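Local coordinates for putative flagellar protein FliS (Parabacteroides merdae ATCC 43184, PDB 4YOK), which is of unknown function but joins a prealbumin-like N-terminal domain to a second, probably E-set-like, beta-rich domain, at residues Ile47-Gly52 with Phe57-Phe62. Sequence-based numbering, arbitrary orientation.
Sequences ISVFVG and FSALLF
V49 reaches F57 and A59 with its two methyls, one for each partner. CG2 lies 4.1 Å from CD2 of the F57 ring, while CG1 meets A59 CB at the same 4.1 Å. The fork of a valine suits this place, because CG1, anti to the carbonyl carbon (chi1 -62°), and CG2, between N and C, diverge toward successive inward residues of 57-62. A59, with a lone methyl, is small enough to lie against CG1 without pushing the strands apart. F57 supplies the bulk: its ring is met obliquely by V49 on one ortho carbon and by V51 on the other, V51 CG2 standing 4.3 Å from CD1. At the far end I47 and L61 pass alongside one another, pointing opposite ways, their methyls CD1 and CD2 4.0 Å apart; L61 is buried while I47 remains exposed, and their long branched chains let the methyls meet where the backbones stand farther apart.

The two strands belong to different sheets of the prealbumin-like N-terminal domain, 47-50 being an outermost strand of one and 57-62 pairing with strand 9-18 in the other. They run at 140° to each other, and the gap widens from V51 and F57, whose CA atoms are 5.0 Å apart, to I47 and L61. Near the narrow end a water bridges the two backbones, donating to F50 O at 2.8 Å and accepting from S58 N at 3.0 Å. The same carbonyl, F50 O, lies 3.7 Å from F57 CB.

Backbone bonds position each side: I47, V49 and V51 pair with L36, L34 and V32, whereas F57 and A59 pair with G14 and L12. Farther inside, F57 also packs on L34, V16 and L68, and L61 on L12 and Y66, carrying the apolar layer onto strand 64-70.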
loop_
_atom_site.group_PDB
_atom_site.type_symbol
_atom_site.label_atom_id
_atom_site.label_comp_id
_atom_site.label_asym_id
_atom_site.label_seq_id
_atom_site.Cartn_x
_atom_site.Cartn_y
_atom_site.Cartn_z
ATOM N N ILE A 47 -14.366 4.176 13.965
ATOM C CA ILE A 47 -13.128 4.951 14.088
ATOM C C ILE A 47 -12.299 4.692 12.817
ATOM O O ILE A 47 -12.104 3.535 12.474
ATOM C CB ILE A 47 -12.355 4.597 15.395
ATOM C CG1 ILE A 47 -13.177 5.035 16.653
ATOM C CG2 ILE A 47 -10.947 5.256 15.400
ATOM C CD1 ILE A 47 -12.898 4.228 17.954
ATOM N N SER A 48 -11.833 5.746 12.130
ATOM C CA SER A 48 -10.994 5.570 10.931
ATOM C C SER A 48 -9.545 5.351 11.325
ATOM O O SER A 48 -9.045 6.016 12.236
ATOM C CB SER A 48 -11.079 6.773 9.994
ATOM O OG SER A 48 -12.382 6.968 9.467
ATOM N N VAL A 49 -8.872 4.413 10.664
ATOM C CA VAL A 49 -7.427 4.218 10.903
ATOM C C VAL A 49 -6.757 4.279 9.540
ATOM O O VAL A 49 -7.288 3.754 8.564
ATOM C CB VAL A 49 -6.969 2.996 11.752
ATOM C CG1 VAL A 49 -7.526 3.060 13.177
ATOM C CG2 VAL A 49 -7.297 1.675 11.091
ATOM N N PHE A 50 -5.646 4.977 9.461
ATOM C CA PHE A 50 -4.967 5.195 8.198
ATOM C C PHE A 50 -3.802 4.202 8.105
ATOM O O PHE A 50 -3.053 4.016 9.066
ATOM C CB PHE A 50 -4.569 6.688 8.079
ATOM C CG PHE A 50 -5.743 7.592 8.431
ATOM C CD1 PHE A 50 -6.000 7.947 9.755
ATOM C CD2 PHE A 50 -6.642 8.001 7.459
ATOM C CE1 PHE A 50 -7.139 8.688 10.094
ATOM C CE2 PHE A 50 -7.765 8.778 7.799
ATOM C CZ PHE A 50 -7.998 9.118 9.111
ATOM N N VAL A 51 -3.730 3.486 6.989
ATOM C CA VAL A 51 -2.719 2.444 6.791
ATOM C C VAL A 51 -1.429 3.078 6.230
ATOM O O VAL A 51 -1.501 3.961 5.383
ATOM C CB VAL A 51 -3.295 1.325 5.885
ATOM C CG1 VAL A 51 -2.289 0.205 5.698
ATOM C CG2 VAL A 51 -4.600 0.758 6.473
ATOM N N GLY A 52 -0.274 2.665 6.755
ATOM C CA GLY A 52 1.022 3.195 6.317
ATOM C C GLY A 52 1.535 2.543 5.053
ATOM O O GLY A 52 0.917 1.612 4.533
ATOM N N PHE A 57 -0.714 -0.140 10.807
ATOM C CA PHE A 57 -1.547 0.881 11.419
ATOM C C PHE A 57 -1.410 0.749 12.939
ATOM O O PHE A 57 -1.054 -0.321 13.450
ATOM C CB PHE A 57 -3.020 0.781 10.954
ATOM C CG PHE A 57 -3.647 -0.603 11.057
ATOM C CD1 PHE A 57 -3.527 -1.519 10.018
ATOM C CD2 PHE A 57 -4.339 -0.988 12.200
ATOM C CE1 PHE A 57 -4.084 -2.802 10.119
ATOM C CE2 PHE A 57 -4.886 -2.273 12.310
ATOM C CZ PHE A 57 -4.751 -3.173 11.269
ATOM N N SER A 58 -1.595 1.864 13.652
ATOM C CA SER A 58 -1.543 1.870 15.111
ATOM C C SER A 58 -2.524 2.888 15.624
ATOM O O SER A 58 -2.743 3.929 14.988
ATOM C CB SER A 58 -0.140 2.119 15.650
ATOM O OG SER A 58 0.289 3.449 15.427
ATOM N N ALA A 59 -3.181 2.554 16.727
ATOM C CA ALA A 59 -4.184 3.427 17.314
ATOM C C ALA A 59 -4.189 3.288 18.814
ATOM O O ALA A 59 -4.074 2.165 19.315
ATOM C CB ALA A 59 -5.568 3.078 16.764
ATOM N N LEU A 60 -4.269 4.424 19.524
ATOM C CA LEU A 60 -4.438 4.435 20.975
ATOM C C LEU A 60 -5.938 4.470 21.195
ATOM O O LEU A 60 -6.597 5.431 20.788
ATOM C CB LEU A 60 -3.703 5.625 21.642
ATOM C CG LEU A 60 -3.891 5.780 23.152
ATOM C CD1 LEU A 60 -3.312 4.596 23.928
ATOM C CD2 LEU A 60 -3.304 7.088 23.645
ATOM N N LEU A 61 -6.501 3.383 21.716
ATOM C CA LEU A 61 -7.946 3.264 21.894
ATOM C C LEU A 61 -8.332 2.822 23.299
ATOM O O LEU A 61 -7.513 2.253 24.027
ATOM C CB LEU A 61 -8.524 2.223 20.912
ATOM C CG LEU A 61 -8.178 2.318 19.438
ATOM C CD1 LEU A 61 -8.262 0.947 18.801
ATOM C CD2 LEU A 61 -9.079 3.328 18.730
ATOM N N PHE A 62 -9.612 3.036 23.652
ATOM C CA PHE A 62 -10.164 2.551 24.903
ATOM C C PHE A 62 -10.268 1.058 24.812
ATOM O O PHE A 62 -10.645 0.545 23.757
ATOM C CB PHE A 62 -11.548 3.164 25.184
ATOM C CG PHE A 62 -11.520 4.642 25.465
ATOM C CD1 PHE A 62 -10.975 5.130 26.645
ATOM C CD2 PHE A 62 -12.065 5.549 24.562
ATOM C CE1 PHE A 62 -10.936 6.502 26.900
ATOM C CE2 PHE A 62 -12.040 6.919 24.825
ATOM C CZ PHE A 62 -11.483 7.386 25.996
HETATM O O HOH W 1 -2.465 4.108 11.849
#